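Arginase (Medicago truncatula, PDB 6VSS) hydrolyses L-arginine to urea and L-ornithine with two manganese ions per subunit, and also converts agmatine to putrescine and urea. Local coordinates at residues B[65-70]-B[114-119]; B[137-142]-B[166-171]; B[162-167]-B[205-210]; B[177-182]-B[213-218]. One frame throughout, in Å; residues are numbered along the deposited sequence.

Contact 1: residues B[65-70]-B[114-119]; sequences SLLGVP and TNVGDV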
loop_
_atom_site.group_PDB
_atom_site.type_symbol
_atom_site.label_atom_id
_atom_site.label_comp_id
_atom_site.label_asym_id
_atom_site.label_seq_id
_atom_site.Cartn_x
_atom_site.Cartn_y
_atom_site.Cartn_z
ATOM N N SER B 65 23.918 21.738 -12.100
ATOM C CA SER B 65 23.642 22.454 -10.834
ATOM C C SER B 65 22.138 22.446 -10.554
ATOM O O SER B 65 21.343 22.985 -11.391
ATOM C CB SER B 65 24.209 23.833 -10.933
ATOM O OG SER B 65 25.554 23.695 -11.361
ATOM N N LEU B 66 21.742 21.725 -9.485
ATOM C CA LEU B 66 20.327 21.502 -9.174
ATOM C C LEU B 66 19.764 22.798 -8.618
ATOM O O LEU B 66 20.232 23.278 -7.596
ATOM C CB LEU B 66 20.199 20.345 -8.186
ATOM C CG LEU B 66 20.900 19.073 -8.626
ATOM C CD1 LEU B 66 20.496 17.873 -7.774
ATOM C CD2 LEU B 66 20.580 18.809 -10.061
ATOM N N LEU B 67 18.724 23.295 -9.258
ATOM C CA LEU B 67 17.832 24.367 -8.746
ATOM C C LEU B 67 16.419 23.806 -8.660
ATOM O O LEU B 67 15.853 23.434 -9.711
ATOM C CB LEU B 67 17.963 25.580 -9.684
ATOM C CG LEU B 67 17.173 26.811 -9.281
ATOM C CD1 LEU B 67 17.906 27.572 -8.183
ATOM C CD2 LEU B 67 16.917 27.710 -10.479
ATOM N N GLY B 68 15.925 23.637 -7.434
ATOM C CA GLY B 68 14.543 23.294 -7.101
ATOM C C GLY B 68 13.601 24.468 -7.320
ATOM O O GLY B 68 13.936 25.638 -6.935
ATOM N N VAL B 69 12.464 24.160 -7.961
ATOM C CA VAL B 69 11.304 25.087 -8.073
ATOM C C VAL B 69 10.083 24.290 -7.631
ATOM O O VAL B 69 9.413 23.665 -8.461
ATOM C CB VAL B 69 11.206 25.655 -9.494
ATOM C CG1 VAL B 69 10.129 26.716 -9.573
ATOM C CG2 VAL B 69 12.552 26.180 -9.983
ATOM N N PRO B 70 9.877 24.229 -6.284
ATOM C CA PRO B 70 8.783 23.484 -5.657
ATOM C C PRO B 70 7.431 24.212 -5.783
ATOM O O PRO B 70 6.975 24.769 -4.855
ATOM C CB PRO B 70 9.244 23.399 -4.205
ATOM C CG PRO B 70 10.035 24.695 -4.018
ATOM C CD PRO B 70 10.791 24.855 -5.308
ATOM N N THR B 114 26.080 19.141 -8.621
ATOM C CA THR B 114 26.085 19.883 -7.358
ATOM C C THR B 114 24.668 20.403 -7.098
ATOM O O THR B 114 23.974 20.765 -8.061
ATOM C CB THR B 114 27.194 20.942 -7.443
ATOM O OG1 THR B 114 27.425 21.430 -6.134
ATOM C CG2 THR B 114 26.829 22.142 -8.269
ATOM N N ASN B 115 24.318 20.578 -5.830
ATOM C CA ASN B 115 23.036 21.200 -5.426
ATOM C C ASN B 115 23.244 22.696 -5.211
ATOM O O ASN B 115 24.131 23.036 -4.469
ATOM C CB ASN B 115 22.488 20.569 -4.157
ATOM C CG ASN B 115 21.110 21.110 -3.829
ATOM O OD1 ASN B 115 20.322 21.474 -4.714
ATOM N ND2 ASN B 115 20.810 21.201 -2.554
ATOM N N VAL B 116 22.418 23.547 -5.780
ATOM C CA VAL B 116 22.399 24.998 -5.449
ATOM C C VAL B 116 21.308 25.191 -4.395
ATOM O O VAL B 116 21.649 25.488 -3.250
ATOM C CB VAL B 116 22.168 25.871 -6.691
ATOM C CG1 VAL B 116 21.786 27.301 -6.319
ATOM C CG2 VAL B 116 23.376 25.873 -7.613
ATOM N N GLY B 117 20.054 24.868 -4.725
ATOM C CA GLY B 117 18.970 24.828 -3.728
ATOM C C GLY B 117 17.614 25.108 -4.337
ATOM O O GLY B 117 17.487 24.963 -5.531
ATOM N N ASP B 118 16.632 25.432 -3.499
ATOM C CA ASP B 118 15.224 25.528 -3.868
ATOM C C ASP B 118 14.872 27.009 -3.822
ATOM O O ASP B 118 15.218 27.672 -2.843
ATOM C CB ASP B 118 14.353 24.676 -2.944
ATOM C CG ASP B 118 14.477 23.188 -3.163
ATOM O OD1 ASP B 118 15.282 22.774 -3.985
ATOM O OD2 ASP B 118 13.747 22.456 -2.513
ATOM N N VAL B 119 14.237 27.509 -4.869
ATOM C CA VAL B 119 13.479 28.785 -4.800
ATOM C C VAL B 119 12.303 28.563 -3.849
ATOM O O VAL B 119 11.458 27.722 -4.148
ATOM C CB VAL B 119 12.942 29.233 -6.162
ATOM C CG1 VAL B 119 12.106 30.512 -6.018
ATOM C CG2 VAL B 119 14.069 29.385 -7.179
HETATM O O HOH W 1 17.913 21.745 -5.751
#

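Contact 2: residues B[137-142]-B[166-171]; sequences VISESV and VVRAVS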
loop_
_atom_site.group_PDB
_atom_site.type_symbol
_atom_site.label_atom_id
_atom_site.label_comp_id
_atom_site.label_asym_id
_atom_site.label_seq_id
_atom_site.Cartn_x
_atom_site.Cartn_y
_atom_site.Cartn_z
ATOM N N VAL B 137 10.775 35.680 -10.879
ATOM C CA VAL B 137 11.689 35.251 -9.789
ATOM C C VAL B 137 12.332 33.907 -10.172
ATOM O O VAL B 137 13.532 33.717 -9.881
ATOM C CB VAL B 137 10.949 35.163 -8.438
ATOM C CG1 VAL B 137 11.728 34.306 -7.462
ATOM C CG2 VAL B 137 10.673 36.547 -7.853
ATOM N N ILE B 138 11.597 33.014 -10.830
ATOM C CA ILE B 138 12.167 31.703 -11.272
ATOM C C ILE B 138 13.251 31.971 -12.334
ATOM O O ILE B 138 14.348 31.356 -12.273
ATOM C CB ILE B 138 11.051 30.788 -11.787
ATOM C CG1 ILE B 138 10.184 30.274 -10.627
ATOM C CG2 ILE B 138 11.637 29.641 -12.574
ATOM C CD1 ILE B 138 8.786 29.796 -11.062
ATOM N N SER B 139 12.987 32.892 -13.257
ATOM C CA SER B 139 13.951 33.269 -14.335
ATOM C C SER B 139 15.233 33.831 -13.702
ATOM O O SER B 139 16.338 33.465 -14.162
ATOM C CB SER B 139 13.370 34.268 -15.325
ATOM O OG SER B 139 12.293 33.702 -16.057
ATOM N N GLU B 140 15.097 34.794 -12.776
ATOM C CA GLU B 140 16.276 35.418 -12.113
ATOM C C GLU B 140 17.084 34.313 -11.451
ATOM O O GLU B 140 18.292 34.284 -11.630
ATOM C CB GLU B 140 15.856 36.438 -11.072
ATOM C CG GLU B 140 15.160 37.652 -11.645
ATOM C CD GLU B 140 15.938 38.435 -12.684
ATOM O OE1 GLU B 140 17.179 38.451 -12.604
ATOM O OE2 GLU B 140 15.299 39.003 -13.594
ATOM N N SER B 141 16.424 33.377 -10.764
ATOM C CA SER B 141 17.085 32.214 -10.132
ATOM C C SER B 141 17.945 31.475 -11.150
ATOM O O SER B 141 19.148 31.263 -10.875
ATOM C CB SER B 141 16.093 31.325 -9.470
ATOM O OG SER B 141 15.535 32.043 -8.372
ATOM N N VAL B 142 17.373 31.144 -12.297
ATOM C CA VAL B 142 18.115 30.442 -13.381
ATOM C C VAL B 142 19.334 31.265 -13.780
ATOM O O VAL B 142 20.398 30.684 -13.861
ATOM C CB VAL B 142 17.217 30.105 -14.590
ATOM C CG1 VAL B 142 18.034 29.498 -15.708
ATOM C CG2 VAL B 142 16.067 29.167 -14.214
ATOM N N VAL B 166 12.105 29.017 -17.035
ATOM C CA VAL B 166 13.484 28.464 -17.119
ATOM C C VAL B 166 14.004 28.693 -18.543
ATOM O O VAL B 166 15.104 29.209 -18.704
ATOM C CB VAL B 166 13.532 26.977 -16.746
ATOM C CG1 VAL B 166 14.941 26.437 -16.798
ATOM C CG2 VAL B 166 12.878 26.753 -15.408
ATOM N N VAL B 167 13.240 28.309 -19.551
ATOM C CA VAL B 167 13.772 28.339 -20.935
ATOM C C VAL B 167 13.874 29.809 -21.379
ATOM O O VAL B 167 14.840 30.146 -22.064
ATOM C CB VAL B 167 12.926 27.456 -21.843
ATOM C CG1 VAL B 167 13.138 27.790 -23.298
ATOM C CG2 VAL B 167 13.191 25.973 -21.540
ATOM N N ARG B 168 12.966 30.669 -20.934
ATOM C CA ARG B 168 13.042 32.120 -21.233
ATOM C C ARG B 168 14.381 32.664 -20.718
ATOM O O ARG B 168 15.053 33.505 -21.413
ATOM C CB ARG B 168 11.868 32.877 -20.604
ATOM C CG ARG B 168 12.041 34.389 -20.684
ATOM C CD ARG B 168 10.901 35.129 -20.006
ATOM N NE ARG B 168 10.741 34.839 -18.581
ATOM C CZ ARG B 168 9.670 35.160 -17.872
ATOM N NH1 ARG B 168 8.673 35.790 -18.449
ATOM N NH2 ARG B 168 9.585 34.870 -16.589
ATOM N N ALA B 169 14.717 32.280 -19.490
ATOM C CA ALA B 169 15.917 32.740 -18.765
ATOM C C ALA B 169 17.163 32.210 -19.478
ATOM O O ALA B 169 18.118 33.011 -19.653
ATOM C CB ALA B 169 15.853 32.266 -17.358
ATOM N N VAL B 170 17.154 30.941 -19.903
ATOM C CA VAL B 170 18.314 30.360 -20.626
ATOM C C VAL B 170 18.564 31.133 -21.933
ATOM O O VAL B 170 19.699 31.534 -22.189
ATOM C CB VAL B 170 18.121 28.874 -20.903
ATOM C CG1 VAL B 170 19.225 28.393 -21.800
ATOM C CG2 VAL B 170 18.074 28.051 -19.611
ATOM N N SER B 171 17.521 31.318 -22.721
ATOM C CA SER B 171 17.522 31.974 -24.045
ATOM C C SER B 171 17.945 33.429 -23.918
ATOM O O SER B 171 18.668 33.905 -24.808
ATOM C CB SER B 171 16.166 31.910 -24.679
ATOM O OG SER B 171 16.173 32.529 -25.967
#

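Contact 3: residues B[162-167]-B[205-210]; sequences ISFPVV and ARIMEG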
loop_
_atom_site.group_PDB
_atom_site.type_symbol
_atom_site.label_atom_id
_atom_site.label_comp_id
_atom_site.label_asym_id
_atom_site.label_seq_id
_atom_site.Cartn_x
_atom_site.Cartn_y
_atom_site.Cartn_z
ATOM N N ILE B 162 6.941 25.445 -15.053
ATOM C CA ILE B 162 8.237 26.088 -14.716
ATOM C C ILE B 162 9.138 26.126 -15.964
ATOM O O ILE B 162 9.984 27.036 -16.082
ATOM C CB ILE B 162 8.888 25.379 -13.509
ATOM C CG1 ILE B 162 9.332 23.964 -13.862
ATOM C CG2 ILE B 162 7.985 25.386 -12.288
ATOM C CD1 ILE B 162 10.198 23.394 -12.843
ATOM N N SER B 163 8.962 25.245 -16.929
ATOM C CA SER B 163 9.904 25.166 -18.076
ATOM C C SER B 163 9.837 26.487 -18.852
ATOM O O SER B 163 10.860 26.912 -19.363
ATOM C CB SER B 163 9.622 23.997 -18.957
ATOM O OG SER B 163 9.864 22.749 -18.317
ATOM N N PHE B 164 8.678 27.161 -18.874
ATOM C CA PHE B 164 8.558 28.464 -19.591
ATOM C C PHE B 164 9.577 29.439 -19.019
ATOM O O PHE B 164 10.505 29.806 -19.738
ATOM C CB PHE B 164 7.141 29.028 -19.623
ATOM C CG PHE B 164 7.077 30.484 -19.990
ATOM C CD1 PHE B 164 7.658 30.962 -21.163
ATOM C CD2 PHE B 164 6.382 31.383 -19.200
ATOM C CE1 PHE B 164 7.573 32.317 -21.512
ATOM C CE2 PHE B 164 6.267 32.726 -19.568
ATOM C CZ PHE B 164 6.880 33.190 -20.712
ATOM N N PRO B 165 9.453 29.881 -17.737
ATOM C CA PRO B 165 10.417 30.809 -17.142
ATOM C C PRO B 165 11.880 30.331 -17.137
ATOM O O PRO B 165 12.792 31.182 -17.253
ATOM C CB PRO B 165 9.942 30.989 -15.683
ATOM C CG PRO B 165 8.833 29.968 -15.467
ATOM C CD PRO B 165 8.309 29.651 -16.850
ATOM N N VAL B 166 12.105 29.017 -17.035
ATOM C CA VAL B 166 13.484 28.464 -17.119
ATOM C C VAL B 166 14.004 28.693 -18.543
ATOM O O VAL B 166 15.104 29.209 -18.704
ATOM C CB VAL B 166 13.532 26.977 -16.746
ATOM C CG1 VAL B 166 14.941 26.437 -16.798
ATOM C CG2 VAL B 166 12.878 26.753 -15.408
ATOM N N VAL B 167 13.240 28.309 -19.551
ATOM C CA VAL B 167 13.772 28.339 -20.935
ATOM C C VAL B 167 13.874 29.809 -21.379
ATOM O O VAL B 167 14.840 30.146 -22.064
ATOM C CB VAL B 167 12.926 27.456 -21.843
ATOM C CG1 VAL B 167 13.138 27.790 -23.298
ATOM C CG2 VAL B 167 13.191 25.973 -21.540
ATOM N N ALA B 205 3.538 26.421 -25.376
ATOM C CA ALA B 205 2.882 27.510 -26.143
ATOM C C ALA B 205 3.573 28.830 -25.774
ATOM O O ALA B 205 3.967 29.547 -26.682
ATOM C CB ALA B 205 1.398 27.519 -25.881
ATOM N N ARG B 206 3.799 29.096 -24.483
ATOM C CA ARG B 206 4.502 30.325 -24.028
ATOM C C ARG B 206 5.868 30.376 -24.716
ATOM O O ARG B 206 6.232 31.414 -25.330
ATOM C CB ARG B 206 4.602 30.327 -22.503
ATOM C CG ARG B 206 3.264 30.220 -21.778
ATOM C CD ARG B 206 2.341 31.409 -21.984
ATOM N NE ARG B 206 1.404 31.242 -23.099
ATOM C CZ ARG B 206 0.250 30.569 -23.074
ATOM N NH1 ARG B 206 -0.178 29.938 -21.989
ATOM N NH2 ARG B 206 -0.469 30.499 -24.184
ATOM N N ILE B 207 6.593 29.263 -24.681
ATOM C CA ILE B 207 8.011 29.226 -25.128
ATOM C C ILE B 207 7.991 29.534 -26.612
ATOM O O ILE B 207 8.630 30.507 -27.012
ATOM C CB ILE B 207 8.673 27.880 -24.780
ATOM C CG1 ILE B 207 9.006 27.774 -23.291
ATOM C CG2 ILE B 207 9.876 27.624 -25.644
ATOM C CD1 ILE B 207 9.205 26.328 -22.802
ATOM N N MET B 208 7.250 28.734 -27.375
ATOM C CA MET B 208 7.125 28.880 -28.835
ATOM C C MET B 208 6.603 30.292 -29.178
ATOM O O MET B 208 7.195 30.922 -30.042
ATOM C CB MET B 208 6.200 27.808 -29.419
ATOM C CG MET B 208 6.768 26.384 -29.409
ATOM S SD MET B 208 8.577 26.182 -29.532
ATOM C CE MET B 208 8.686 25.965 -31.310
ATOM N N GLU B 209 5.547 30.787 -28.524
ATOM C CA GLU B 209 5.035 32.161 -28.759
ATOM C C GLU B 209 6.196 33.143 -28.664
ATOM O O GLU B 209 6.192 34.060 -29.450
ATOM C CB GLU B 209 3.992 32.607 -27.729
ATOM C CG GLU B 209 2.661 31.925 -27.887
ATOM C CD GLU B 209 1.794 31.825 -26.645
ATOM O OE1 GLU B 209 0.755 31.132 -26.723
ATOM O OE2 GLU B 209 2.133 32.458 -25.612
ATOM N N GLY B 210 7.085 32.978 -27.674
ATOM C CA GLY B 210 8.207 33.884 -27.370
ATOM C C GLY B 210 9.363 33.741 -28.340
ATOM O O GLY B 210 10.317 34.538 -28.236
#

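Contact 4: residues B[177-182]-B[213-218]; sequences AVDILH and ARRLVQ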
loop_
_atom_site.group_PDB
_atom_site.type_symbol
_atom_site.label_atom_id
_atom_site.label_comp_id
_atom_site.label_asym_id
_atom_site.label_seq_id
_atom_site.Cartn_x
_atom_site.Cartn_y
_atom_site.Cartn_z
ATOM N N ALA B 177 17.982 31.609 -29.518
ATOM C CA ALA B 177 17.062 30.459 -29.471
ATOM C C ALA B 177 17.843 29.213 -29.034
ATOM O O ALA B 177 19.078 29.181 -29.172
ATOM C CB ALA B 177 16.412 30.275 -30.798
ATOM N N VAL B 178 17.159 28.242 -28.469
ATOM C CA VAL B 178 17.763 26.934 -28.148
ATOM C C VAL B 178 16.914 25.927 -28.901
ATOM O O VAL B 178 15.788 26.297 -29.305
ATOM C CB VAL B 178 17.794 26.683 -26.615
ATOM C CG1 VAL B 178 18.618 27.729 -25.914
ATOM C CG2 VAL B 178 16.413 26.641 -25.992
ATOM N N ASP B 179 17.416 24.716 -29.108
ATOM C CA ASP B 179 16.566 23.578 -29.551
ATOM C C ASP B 179 16.162 22.852 -28.282
ATOM O O ASP B 179 16.979 22.832 -27.399
ATOM C CB ASP B 179 17.285 22.653 -30.535
ATOM C CG ASP B 179 17.546 23.217 -31.936
ATOM O OD1 ASP B 179 16.855 24.184 -32.345
ATOM O OD2 ASP B 179 18.422 22.648 -32.634
ATOM N N ILE B 180 14.972 22.253 -28.243
ATOM C CA ILE B 180 14.470 21.527 -27.053
ATOM C C ILE B 180 14.146 20.083 -27.401
ATOM O O ILE B 180 13.513 19.805 -28.407
ATOM C CB ILE B 180 13.268 22.230 -26.423
ATOM C CG1 ILE B 180 13.583 23.677 -26.039
ATOM C CG2 ILE B 180 12.727 21.394 -25.258
ATOM C CD1 ILE B 180 12.417 24.395 -25.467
ATOM N N LEU B 181 14.596 19.200 -26.544
ATOM C CA LEU B 181 14.204 17.788 -26.535
ATOM C C LEU B 181 13.326 17.665 -25.310
ATOM O O LEU B 181 13.813 18.032 -24.228
ATOM C CB LEU B 181 15.433 16.899 -26.388
ATOM C CG LEU B 181 15.084 15.433 -26.160
ATOM C CD1 LEU B 181 14.212 14.904 -27.282
ATOM C CD2 LEU B 181 16.383 14.636 -26.022
ATOM N N HIS B 182 12.066 17.285 -25.518
ATOM C CA HIS B 182 11.002 17.354 -24.503
ATOM C C HIS B 182 10.400 15.962 -24.430
ATOM O O HIS B 182 9.838 15.510 -25.449
ATOM C CB HIS B 182 10.050 18.482 -24.868
ATOM C CG HIS B 182 8.723 18.453 -24.169
ATOM N ND1 HIS B 182 7.550 18.846 -24.803
ATOM C CD2 HIS B 182 8.392 18.163 -22.894
ATOM C CE1 HIS B 182 6.561 18.806 -23.929
ATOM N NE2 HIS B 182 7.055 18.360 -22.758
ATOM N N ALA B 213 12.570 29.128 -28.479
ATOM C CA ALA B 213 13.022 27.817 -29.002
ATOM C C ALA B 213 12.841 27.781 -30.521
ATOM O O ALA B 213 11.905 28.437 -31.008
ATOM C CB ALA B 213 12.283 26.699 -28.328
ATOM N N ARG B 214 13.732 27.079 -31.229
ATOM C CA ARG B 214 13.610 26.848 -32.693
ATOM C C ARG B 214 12.981 25.470 -32.908
ATOM O O ARG B 214 11.801 25.413 -33.120
ATOM C CB ARG B 214 14.978 26.999 -33.348
ATOM C CG ARG B 214 14.991 26.723 -34.845
ATOM C CD ARG B 214 16.404 26.881 -35.368
ATOM N NE ARG B 214 17.241 25.830 -34.812
ATOM C CZ ARG B 214 18.291 25.311 -35.402
ATOM N NH1 ARG B 214 18.673 25.762 -36.588
ATOM N NH2 ARG B 214 18.958 24.345 -34.793
ATOM N N ARG B 215 13.748 24.402 -32.773
ATOM C CA ARG B 215 13.223 23.032 -32.784
ATOM C C ARG B 215 12.695 22.681 -31.394
ATOM O O ARG B 215 13.186 23.216 -30.368
ATOM C CB ARG B 215 14.319 22.091 -33.259
ATOM C CG ARG B 215 14.774 22.405 -34.681
ATOM C CD ARG B 215 15.749 21.373 -35.195
ATOM N NE ARG B 215 15.143 20.060 -35.247
ATOM C CZ ARG B 215 15.820 18.920 -35.236
ATOM N NH1 ARG B 215 17.144 18.903 -35.177
ATOM N NH2 ARG B 215 15.163 17.784 -35.301
ATOM N N LEU B 216 11.604 21.947 -31.386
ATOM C CA LEU B 216 11.025 21.347 -30.172
ATOM C C LEU B 216 10.737 19.907 -30.550
ATOM O O LEU B 216 9.814 19.670 -31.322
ATOM C CB LEU B 216 9.758 22.096 -29.788
ATOM C CG LEU B 216 8.851 21.418 -28.757
ATOM C CD1 LEU B 216 9.620 20.973 -27.525
ATOM C CD2 LEU B 216 7.726 22.384 -28.389
ATOM N N VAL B 217 11.529 18.991 -30.070
ATOM C CA VAL B 217 11.378 17.557 -30.428
ATOM C C VAL B 217 10.699 16.881 -29.255
ATOM O O VAL B 217 11.302 16.922 -28.192
ATOM C CB VAL B 217 12.745 16.948 -30.720
ATOM C CG1 VAL B 217 12.629 15.493 -31.115
ATOM C CG2 VAL B 217 13.461 17.766 -31.768
ATOM N N GLN B 218 9.472 16.392 -29.445
ATOM C CA GLN B 218 8.638 15.867 -28.342
ATOM C C GLN B 218 8.640 14.361 -28.472
ATOM O O GLN B 218 8.366 13.856 -29.575
ATOM C CB GLN B 218 7.212 16.415 -28.403
ATOM C CG GLN B 218 7.166 17.936 -28.516
ATOM C CD GLN B 218 5.804 18.501 -28.163
ATOM O OE1 GLN B 218 4.786 18.187 -28.790
ATOM N NE2 GLN B 218 5.763 19.305 -27.116
#

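Contact 1: residues B[65-70]-B[114-119]
A beta bulge in a parallel strand pair of the arginase sheet ties Leu66 to both Val116 and Gly117. Leu66 O takes two amides: Val116 N at 2.9 Å, in the carbonyl plane, and Gly117 N at 3.3 Å, tilted out of it. Before the bulge, Leu66 N gives a nearly straight bond to Thr114 O (2.8 Å). After it the pairing has slipped by one residue. Gly68 N then bonds to Gly117 O, and Gly68 O receives Val119 N. At the backbone angles of Gly117 a side chain would jam against the preceding carbonyl. At Gly68 a CB would run into Asp118 OD1, which lies 3.2 Å from Gly68 CA. That carboxylate has its charge partner in Arg89. Asn115 turns CG away from its own backbone N (chi1 -174°), which brings OD1 alongside Leu66 CB at 3.7 Å. A water sits 2.6 Å from Asn115 OD1 and accepts a weak bond from Gly68 N. On the other face Ser65 CB meets Val116 CG2 at 4.0 Å. Leu67 CD1 reaches Val116 CG1 and Val119 CG2 more loosely. At the end Pro70 CD abuts Val119 O at 3.2 Å. Helices 25-57 and 131-146 pack on the face of Leu67, and helix 84-92 packs on that of Leu66. Strand 151-157 bonds to the far edge of strand 63-69, while 113-118 is an edge strand of the sheet within this chain.

Contact 2: residues B[137-142]-B[166-171]
Ala169 is pressed onto Ser139 where the two helices come closest. Its CB lies 3.4 Å from Ser139 O and 3.8 Å from Ser139 CB. Val142 closes in on the same methyl, with Val142 CB 3.8 Å from Ala169 CB. The small side chains let the helix axes approach to 8.2 Å. Val142 splits its two branches. CG2, opposite the carbonyl carbon, meets Val166 CG1 at 3.9 Å, and the two valines cross at about a right angle. CG1 points to Val170 CG2, a looser touch. Ile138 CG2 meets Val166 CG2 only loosely. Helices 131-146 and 163-174 are neighbours on one face of the parallel sheet of the arginase alpha/beta fold, inclined at 46°. Ile138 and Val142 rest on strand 63-69, and Val166 rests on strand 264-269. The polar flank is different, and Arg168 is partly exposed there. Its chain runs out extended and bends at chi3 (60°), which swings the guanidinium to Ser139. NH2 (3.0 Å) and NE (3.2 Å) of Arg168 both donate to the one hydroxyl oxygen, Ser139 OG. It lies in the guanidinium plane, at its edge. Ser139 OG also bonds to Pro165 O, in the first turn of helix 163-174. A leucine in place of Arg168, with no N-H to offer, would probably leave Ser139 OG with Pro165 O but no arginine clasp, and this flank less firmly joined.

Contact 3: residues B[162-167]-B[205-210]
Phe164 and Arg206 meet through a CH-pi contact. Arg206 CB sits over one ring face, 3.5 Å from the centroid of the Phe164 ring, displaced toward the rim on the CD1 side. The arginine touches the ring with the base of its chain, and its guanidinium stands nearly perpendicular to the ring plane, at 84°. The rest of the contact across the helices is apolar. Ile207 lays its CG1-CD1 branch along the other helix. Its CG1 is 3.8 Å from Phe164 CA, and its CD1 is 4.0 Å from Val167 CB. With CG1 set opposite the carbonyl carbon (chi1 -75°), this branch fits between Phe164 and Val167, while CG2 touches Val167 CG1. No hydrogen bond crosses between the helices; the salt bridge lies within 205-210. Arg206 bends at chi2 and chi3 and takes Glu209 side-on. NE gives Glu209 OE2 a straight bond of 2.9 Å (179°), reaching it from the syn side but out of the carboxylate plane. NH2 binds Glu209 OE1, also at 2.9 Å, on its syn lone pair. The same guanidinium bonds to Tyr197 O and His191 O, and Tyr197 adds a cation-pi contact. These bonds tie helix 203-209 to the loop that leads into it from strand 178-183. That loop carries Tyr190, which binds L-ornithine. Helices 163-174 and 203-209 are neighbours on one face of the parallel sheet in the arginase alpha/beta fold.

Contact 4: residues B[177-182]-B[213-218]
Asp179 turns its carboxylate away from its own carbonyl carbon (chi1 -70°), and a turn at chi3 of Arg214 (67°) lays its guanidinium against it. The two flat groups meet almost coplanar, edge to edge. Arg214 NE bonds to Asp179 OD1 at 3.0 Å, and Arg214 NH2 to Asp179 OD2 at 2.8 Å, a salt bridge on the syn lone pairs. Asp179 OD1 also takes Arg215 N at 3.1 Å, from above the carboxylate plane. The register shifts by one residue between Val178 and Ile180, a beta bulge. Gly258 N also donates to Asp179 OD2. A leucine at Asp179 would probably leave the Arg214 guanidinium without its countercharge and Arg215 N without an acceptor at the bulge. Beyond it the pairing is regular and parallel: Val217 N to Ile180 O is 2.7 Å and nearly linear. Ile180 CD1 rests on Ala213 CB at 3.7 Å, and Leu216 CD1 touches Ile180 CG2 and His182 CB. At the far end Gln218 NE2 gives a bent bond (134°) to His182 ND1, 3.0 Å, near the ring plane. It also reaches Pro187 O, and Gln218 OE1 bonds to Thr239 OG1. His182 NE2 bonds to Asp184, which binds both manganese ions, so Gln218 probably helps to position this second-shell histidine. Both strands join helix 203-209 in a beta-alpha-beta unit, with the metal site at their C-terminal ends.

In the fold
The four contacts run across one parallel sheet and its helices. Contact 1 and contact 4 lie in the same sheet on opposite sides of the chain centre, about 23 Å apart between centres. Contacts 2 and 3 join successive helices on one face of that sheet. They share Val166 and Val167 of helix 163-174, and their centres are about 10 Å apart. Leu67 CD2 of contact 1 touches Ser141 CB of contact 2 at 3.8 Å. Ile207 CG2 of contact 3 touches Ala213 CB of contact 4 at 3.7 Å. The manganese site is nearest contact 4, with the His182 side chain about 4 Å from a metal ion. In contact 3 the side chain of Ser163 is about 7 Å from a bound manganese ion. Contact 1 is remote from the annotated sites.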